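Local coordinates for genome polyprotein (PDB 6QWT) that probably acts as the RNA-dependent RNA polymerase that replicates the viral RNA genome, being the 3Dpol segment of a longer polyprotein, at residues S239-S243 with T357-V361; F83-T88 with I256-P260. All coordinates share one frame; numbering follows the deposited sequence.

Interaction 1. Residues S239-S243 with T357-V361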
ATOM      1  N   SER A 239      -0.959   0.360  12.593  1.00 35.14           N
ATOM      2  CA  SER A 239      -0.745   0.177  14.021  1.00 35.69           C
ATOM      3  C   SER A 239      -1.873  -0.585  14.703  1.00 34.78           C
ATOM      4  O   SER A 239      -1.626  -1.271  15.702  1.00 32.33           O
ATOM      5  CB  SER A 239      -0.572   1.536  14.713  1.00 33.35           C
ATOM      6  OG  SER A 239       0.647   2.149  14.333  1.00 37.20           O
ATOM      7  N   THR A 240      -3.094  -0.501  14.182  1.00 29.04           N
ATOM      8  CA  THR A 240      -4.264  -1.034  14.865  1.00 28.15           C
ATOM      9  C   THR A 240      -4.584  -2.479  14.498  1.00 29.41           C
ATOM     10  O   THR A 240      -5.465  -3.076  15.128  1.00 28.58           O
ATOM     11  CB  THR A 240      -5.484  -0.158  14.571  1.00 27.82           C
ATOM     12  OG1 THR A 240      -5.612   0.019  13.155  1.00 27.62           O
ATOM     13  CG2 THR A 240      -5.329   1.203  15.233  1.00 31.63           C
ATOM     14  N   ILE A 241      -3.912  -3.052  13.505  1.00 25.37           N
ATOM     15  CA  ILE A 241      -4.176  -4.436  13.117  1.00 29.85           C
ATOM     16  C   ILE A 241      -3.765  -5.352  14.263  1.00 28.22           C
ATOM     17  O   ILE A 241      -2.605  -5.316  14.703  1.00 25.21           O
ATOM     18  CB  ILE A 241      -3.442  -4.815  11.824  1.00 26.65           C
ATOM     19  CG1 ILE A 241      -4.123  -4.178  10.613  1.00 23.52           C
ATOM     20  CG2 ILE A 241      -3.403  -6.326  11.668  1.00 26.37           C
ATOM     21  CD1 ILE A 241      -3.251  -4.174   9.379  1.00 23.17           C
ATOM     22  N   PRO A 242      -4.670  -6.173  14.780  1.00 27.48           N
ATOM     23  CA  PRO A 242      -4.320  -7.045  15.903  1.00 29.31           C
ATOM     24  C   PRO A 242      -3.540  -8.274  15.460  1.00 27.55           C
ATOM     25  O   PRO A 242      -3.701  -8.780  14.346  1.00 22.67           O
ATOM     26  CB  PRO A 242      -5.685  -7.433  16.484  1.00 26.81           C
ATOM     27  CG  PRO A 242      -6.620  -7.320  15.344  1.00 25.86           C
ATOM     28  CD  PRO A 242      -6.109  -6.211  14.471  1.00 24.31           C
ATOM     29  N   SER A 243      -2.684  -8.746  16.369  1.00 22.74           N
ATOM     30  CA  SER A 243      -1.863  -9.921  16.099  1.00 27.60           C
ATOM     31  C   SER A 243      -2.713 -11.121  15.701  1.00 23.11           C
ATOM     32  O   SER A 243      -2.317 -11.913  14.837  1.00 25.41           O
ATOM     33  CB  SER A 243      -1.024 -10.267  17.332  1.00 22.61           C
ATOM     34  OG  SER A 243       0.144  -9.475  17.392  1.00 34.76           O
ATOM     35  N   THR A 357     -12.639  -4.007  18.339  1.00 28.99           N
ATOM     36  CA  THR A 357     -11.282  -3.907  17.817  1.00 28.14           C
ATOM     37  C   THR A 357     -10.657  -2.570  18.190  1.00 27.76           C
ATOM     38  O   THR A 357     -11.241  -1.786  18.945  1.00 30.02           O
ATOM     39  CB  THR A 357     -11.264  -4.072  16.291  1.00 24.97           C
ATOM     40  OG1 THR A 357     -11.766  -2.880  15.679  1.00 26.19           O
ATOM     41  CG2 THR A 357     -12.116  -5.261  15.851  1.00 25.66           C
ATOM     42  N   ASN A 358      -9.463  -2.311  17.660  1.00 27.25           N
ATOM     43  CA  ASN A 358      -8.809  -1.016  17.765  1.00 28.45           C
ATOM     44  C   ASN A 358      -8.916  -0.206  16.478  1.00 30.28           C
ATOM     45  O   ASN A 358      -8.341   0.885  16.395  1.00 32.31           O
ATOM     46  CB  ASN A 358      -7.336  -1.197  18.146  1.00 30.24           C
ATOM     47  CG  ASN A 358      -7.157  -1.756  19.547  1.00 33.12           C
ATOM     48  OD1 ASN A 358      -7.911  -1.425  20.461  1.00 34.09           O
ATOM     49  ND2 ASN A 358      -6.153  -2.611  19.720  1.00 32.91           N
ATOM     50  N   TYR A 359      -9.633  -0.713  15.478  1.00 27.58           N
ATOM     51  CA  TYR A 359      -9.785  -0.003  14.215  1.00 28.93           C
ATOM     52  C   TYR A 359     -10.636   1.248  14.398  1.00 30.42           C
ATOM     53  O   TYR A 359     -11.689   1.209  15.043  1.00 30.08           O
ATOM     54  CB  TYR A 359     -10.432  -0.907  13.169  1.00 26.97           C
ATOM     55  CG  TYR A 359      -9.623  -2.109  12.740  1.00 26.13           C
ATOM     56  CD1 TYR A 359      -8.279  -1.994  12.408  1.00 23.48           C
ATOM     57  CD2 TYR A 359     -10.219  -3.360  12.640  1.00 25.67           C
ATOM     58  CE1 TYR A 359      -7.548  -3.103  11.999  1.00 24.18           C
ATOM     59  CE2 TYR A 359      -9.501  -4.466  12.235  1.00 24.73           C
ATOM     60  CZ  TYR A 359      -8.170  -4.334  11.913  1.00 23.09           C
ATOM     61  OH  TYR A 359      -7.469  -5.447  11.509  1.00 22.25           O
ATOM     62  N   LYS A 360     -10.181   2.357  13.822  1.00 35.22           N
ATOM     63  CA  LYS A 360     -10.961   3.589  13.733  1.00 36.20           C
ATOM     64  C   LYS A 360     -11.166   3.875  12.253  1.00 37.24           C
ATOM     65  O   LYS A 360     -10.206   4.173  11.534  1.00 36.43           O
ATOM     66  CB  LYS A 360     -10.256   4.756  14.426  1.00 38.85           C
ATOM     67  CG  LYS A 360     -10.049   4.585  15.925  1.00 40.67           C
ATOM     68  CD  LYS A 360      -9.205   5.732  16.485  1.00 42.03           C
ATOM     69  CE  LYS A 360      -8.904   5.547  17.966  1.00 56.43           C
ATOM     70  NZ  LYS A 360      -7.515   5.973  18.324  1.00 58.09           N
ATOM     71  N   VAL A 361     -12.404   3.780  11.789  1.00 38.45           N
ATOM     72  CA  VAL A 361     -12.701   3.829  10.365  1.00 39.35           C
ATOM     73  C   VAL A 361     -13.461   5.111  10.050  1.00 37.69           C
ATOM     74  O   VAL A 361     -14.263   5.590  10.861  1.00 41.77           O
ATOM     75  CB  VAL A 361     -13.478   2.571   9.926  1.00 39.11           C
ATOM     76  CG1 VAL A 361     -14.969   2.737  10.135  1.00 34.34           C
ATOM     77  CG2 VAL A 361     -13.166   2.251   8.495  1.00 39.86           C
TER
HETATM   78  O   HOH W   1      -8.017  -3.403  15.430  1.00 28.96           O
HETATM   79  O   HOH W   2      -4.961  -3.952  17.481  1.00 36.78           O
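Thr240 and Tyr359 form the dense part of this contact. Thr240 OG1 comes up to the ring edge, near its plane, 3.4 Å from Tyr359 CD1. A chi1 of 52° sets this oxygen between the backbone N and the carbonyl carbon, where it bonds back to Asn236 O. Thr240 CG2 lies 3.2 Å from Asn358 O. At the phenol end, Ile241 CG1 sits in the ring plane, at the edge, 3.8 Å from Tyr359 CE1. The Pro242 ring crosses the tyrosine side chain at about a right angle, with CD 3.3 Å from Tyr359 OH. That hydroxyl is held by Ser311 on helix 298-316.

No direct hydrogen bond joins the segments, and two waters bridge the looser side. Each donates to Thr240 O and accepts from Asn358, one from its backbone N and one from ND2 (both 2.9 Å). The first water lies over the centre of one face of Tyr359. Thr357 OG1 takes the N-H of Tyr359 in an ST turn. Strand 360-362 is an edge of the antiparallel sheet carrying motifs A and C, the palm of a viral polymerase. The contact joins the turn after motif A to the chain leading into that strand.

Interaction 2. Residues F83-T88 with I256-P260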
ATOM      1  N   PHE A  83      -8.379 -21.211  -2.820  1.00 25.22           N
ATOM      2  CA  PHE A  83      -7.015 -21.396  -3.294  1.00 27.34           C
ATOM      3  C   PHE A  83      -6.733 -22.880  -3.509  1.00 26.21           C
ATOM      4  O   PHE A  83      -7.058 -23.700  -2.640  1.00 25.08           O
ATOM      5  CB  PHE A  83      -6.009 -20.831  -2.288  1.00 25.55           C
ATOM      6  CG  PHE A  83      -5.885 -19.336  -2.313  1.00 24.94           C
ATOM      7  CD1 PHE A  83      -6.160 -18.587  -1.178  1.00 24.80           C
ATOM      8  CD2 PHE A  83      -5.472 -18.677  -3.461  1.00 25.79           C
ATOM      9  CE1 PHE A  83      -6.041 -17.207  -1.191  1.00 20.61           C
ATOM     10  CE2 PHE A  83      -5.348 -17.299  -3.477  1.00 24.37           C
ATOM     11  CZ  PHE A  83      -5.635 -16.564  -2.341  1.00 20.41           C
ATOM     12  N   PRO A  84      -6.136 -23.265  -4.632  1.00 28.44           N
ATOM     13  CA  PRO A  84      -5.592 -24.616  -4.755  1.00 25.65           C
ATOM     14  C   PRO A  84      -4.290 -24.715  -3.984  1.00 29.18           C
ATOM     15  O   PRO A  84      -3.822 -23.709  -3.429  1.00 29.30           O
ATOM     16  CB  PRO A  84      -5.363 -24.759  -6.268  1.00 27.38           C
ATOM     17  CG  PRO A  84      -5.047 -23.373  -6.705  1.00 31.11           C
ATOM     18  CD  PRO A  84      -5.895 -22.461  -5.843  1.00 27.95           C
ATOM     19  N   PRO A  85      -3.684 -25.898  -3.896  1.00 30.93           N
ATOM     20  CA  PRO A  85      -2.349 -25.979  -3.288  1.00 25.49           C
ATOM     21  C   PRO A  85      -1.375 -25.044  -3.991  1.00 30.43           C
ATOM     22  O   PRO A  85      -1.273 -25.036  -5.221  1.00 30.85           O
ATOM     23  CB  PRO A  85      -1.964 -27.452  -3.469  1.00 30.11           C
ATOM     24  CG  PRO A  85      -3.275 -28.169  -3.520  1.00 29.18           C
ATOM     25  CD  PRO A  85      -4.239 -27.233  -4.198  1.00 26.16           C
ATOM     26  N   LEU A  86      -0.684 -24.227  -3.202  1.00 28.18           N
ATOM     27  CA  LEU A  86       0.304 -23.288  -3.709  1.00 26.54           C
ATOM     28  C   LEU A  86       1.701 -23.757  -3.327  1.00 28.44           C
ATOM     29  O   LEU A  86       1.887 -24.532  -2.386  1.00 27.28           O
ATOM     30  CB  LEU A  86       0.055 -21.875  -3.170  1.00 25.85           C
ATOM     31  CG  LEU A  86      -1.282 -21.230  -3.529  1.00 26.70           C
ATOM     32  CD1 LEU A  86      -1.468 -19.940  -2.747  1.00 24.88           C
ATOM     33  CD2 LEU A  86      -1.384 -20.971  -5.024  1.00 25.12           C
ATOM     34  N   HIS A  87       2.690 -23.270  -4.072  1.00 29.27           N
ATOM     35  CA  HIS A  87       4.069 -23.702  -3.909  1.00 28.36           C
ATOM     36  C   HIS A  87       4.968 -22.498  -3.668  1.00 29.41           C
ATOM     37  O   HIS A  87       4.558 -21.343  -3.808  1.00 22.99           O
ATOM     38  CB  HIS A  87       4.550 -24.494  -5.132  1.00 23.15           C
ATOM     39  CG  HIS A  87       3.868 -25.817  -5.292  1.00 32.93           C
ATOM     40  ND1 HIS A  87       4.452 -27.006  -4.913  1.00 34.96           N
ATOM     41  CD2 HIS A  87       2.641 -26.135  -5.775  1.00 31.95           C
ATOM     42  CE1 HIS A  87       3.619 -28.001  -5.161  1.00 33.30           C
ATOM     43  NE2 HIS A  87       2.514 -27.499  -5.683  1.00 33.86           N
ATOM     44  N   THR A  88       6.208 -22.787  -3.292  1.00 26.77           N
ATOM     45  CA  THR A  88       7.209 -21.760  -3.063  1.00 30.20           C
ATOM     46  C   THR A  88       7.982 -21.487  -4.350  1.00 28.73           C
ATOM     47  O   THR A  88       8.071 -22.330  -5.248  1.00 26.69           O
ATOM     48  CB  THR A  88       8.169 -22.171  -1.940  1.00 29.48           C
ATOM     49  OG1 THR A  88       8.997 -23.257  -2.374  1.00 31.43           O
ATOM     50  CG2 THR A  88       7.388 -22.597  -0.705  1.00 27.77           C
ATOM     51  N   ILE A 256      -2.051 -24.300   2.996  1.00 28.56           N
ATOM     52  CA  ILE A 256      -2.147 -24.115   1.551  1.00 27.33           C
ATOM     53  C   ILE A 256      -0.782 -24.193   0.877  1.00 27.64           C
ATOM     54  O   ILE A 256      -0.639 -24.814  -0.179  1.00 24.39           O
ATOM     55  CB  ILE A 256      -2.843 -22.770   1.259  1.00 27.34           C
ATOM     56  CG1 ILE A 256      -4.310 -22.820   1.689  1.00 28.94           C
ATOM     57  CG2 ILE A 256      -2.721 -22.399  -0.211  1.00 24.63           C
ATOM     58  CD1 ILE A 256      -4.985 -21.466   1.683  1.00 27.59           C
ATOM     59  N   ILE A 257       0.238 -23.575   1.467  1.00 27.05           N
ATOM     60  CA  ILE A 257       1.545 -23.458   0.825  1.00 26.50           C
ATOM     61  C   ILE A 257       2.338 -24.737   1.061  1.00 26.55           C
ATOM     62  O   ILE A 257       2.565 -25.138   2.208  1.00 26.63           O
ATOM     63  CB  ILE A 257       2.307 -22.229   1.344  1.00 24.03           C
ATOM     64  CG1 ILE A 257       1.612 -20.944   0.885  1.00 19.57           C
ATOM     65  CG2 ILE A 257       3.756 -22.254   0.873  1.00 22.24           C
ATOM     66  CD1 ILE A 257       2.057 -19.709   1.629  1.00 23.85           C
ATOM     67  N   GLN A 258       2.769 -25.372  -0.028  1.00 25.11           N
ATOM     68  CA  GLN A 258       3.546 -26.605   0.037  1.00 28.45           C
ATOM     69  C   GLN A 258       5.030 -26.261   0.076  1.00 26.28           C
ATOM     70  O   GLN A 258       5.544 -25.601  -0.836  1.00 29.22           O
ATOM     71  CB  GLN A 258       3.232 -27.504  -1.159  1.00 30.13           C
ATOM     72  CG  GLN A 258       1.746 -27.688  -1.422  1.00 29.76           C
ATOM     73  CD  GLN A 258       1.041 -28.394  -0.282  1.00 32.67           C
ATOM     74  OE1 GLN A 258       1.461 -29.467   0.150  1.00 34.59           O
ATOM     75  NE2 GLN A 258      -0.036 -27.794   0.215  1.00 28.49           N
ATOM     76  N   LEU A 259       5.717 -26.713   1.122  1.00 33.15           N
ATOM     77  CA  LEU A 259       7.104 -26.324   1.342  1.00 33.76           C
ATOM     78  C   LEU A 259       8.060 -27.360   0.752  1.00 37.38           C
ATOM     79  O   LEU A 259       7.773 -28.560   0.787  1.00 40.95           O
ATOM     80  CB  LEU A 259       7.385 -26.159   2.831  1.00 31.90           C
ATOM     81  CG  LEU A 259       6.649 -25.007   3.519  1.00 33.21           C
ATOM     82  CD1 LEU A 259       6.988 -24.951   4.999  1.00 32.84           C
ATOM     83  CD2 LEU A 259       6.972 -23.681   2.845  1.00 32.25           C
ATOM     84  N   PRO A 260       9.190 -26.916   0.207  1.00 42.44           N
ATOM     85  CA  PRO A 260      10.187 -27.852  -0.321  1.00 43.25           C
ATOM     86  C   PRO A 260      10.999 -28.462   0.809  1.00 39.29           C
ATOM     87  O   PRO A 260      10.933 -27.984   1.951  1.00 42.00           O
ATOM     88  CB  PRO A 260      11.052 -26.961  -1.225  1.00 39.91           C
ATOM     89  CG  PRO A 260      10.984 -25.627  -0.576  1.00 39.76           C
ATOM     90  CD  PRO A 260       9.607 -25.512   0.037  1.00 37.86           C
TER
HETATM   91  O   HOH W   3       7.699 -25.321  -3.063  1.00 35.26           O
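Leu86 and Ile256 run alongside each other in the same direction. Leu86 CD1 is 3.7 Å from Ile256 CG2. This methyl is anti to the backbone N of Ile256, which brings it against Leu86 and close to Pro84 O. The other branch of Ile256 runs on to Phe83, with CD1 4.1 Å from Phe83 CB. The Phe83 ring itself turns away and stacks on Tyr204. Leu86 and Ile257 share the buried face of the pair, and Leu86 and Phe83 also touch Leu193 on helix 191-198.

His87 and Gln258 are on the other face. Their side chains cross obliquely, with ring and amide planes 65° apart. Gln258 CB lies over one face of the imidazole, offset toward the rim and 4.2 Å from its centroid, a CH-pi contact. The glutamine chain is bent at chi2 (-64°). This folds its amide back, so that NE2 donates to Ile256 O (3.1 Å). Leu86 N reaches the same oxygen from the opposite face of the carbonyl plane. Ile256 O is therefore gripped twice. The return bond, Gln258 N to Leu86 O, is short at 2.7 Å and nearly straight at 168°.

Farther along, Thr88 reaches toward the proline ring, with OG1 3.4 Å from Pro260 CD. Thr88 CG2 packs across Leu259, 3.7 Å from its CD2. A water bound by the N and OG1 of Thr88 donates to Gln258 O and carries the pairing on past the last direct bond. The result is a short, weakly bonded parallel beta pair at the surface, a two-stranded sheet in which 86-87 runs beside 257-258, just after helix 243-256 ends.

From the N terminus, the chain first passes 83-88, just after helix 70-81. It then runs through 167 residues before 256-260 returns beside it, and interaction 2 closes that loop. Before it closes, 239-243 has been passed. This segment waits for 357-361, which closes interaction 1 across another long loop. The segments therefore alternate, and the two loops cross rather than nest. Helix 243-256 connects them directly, since it begins in 239-243 and ends at 256. Interaction 1 ties the turn before that helix to the loop between helix 346-356 and strand 360-362. Interaction 2 ties its end to the N-terminal part of the chain. The contact centres are 29 Å apart, and the two do not touch.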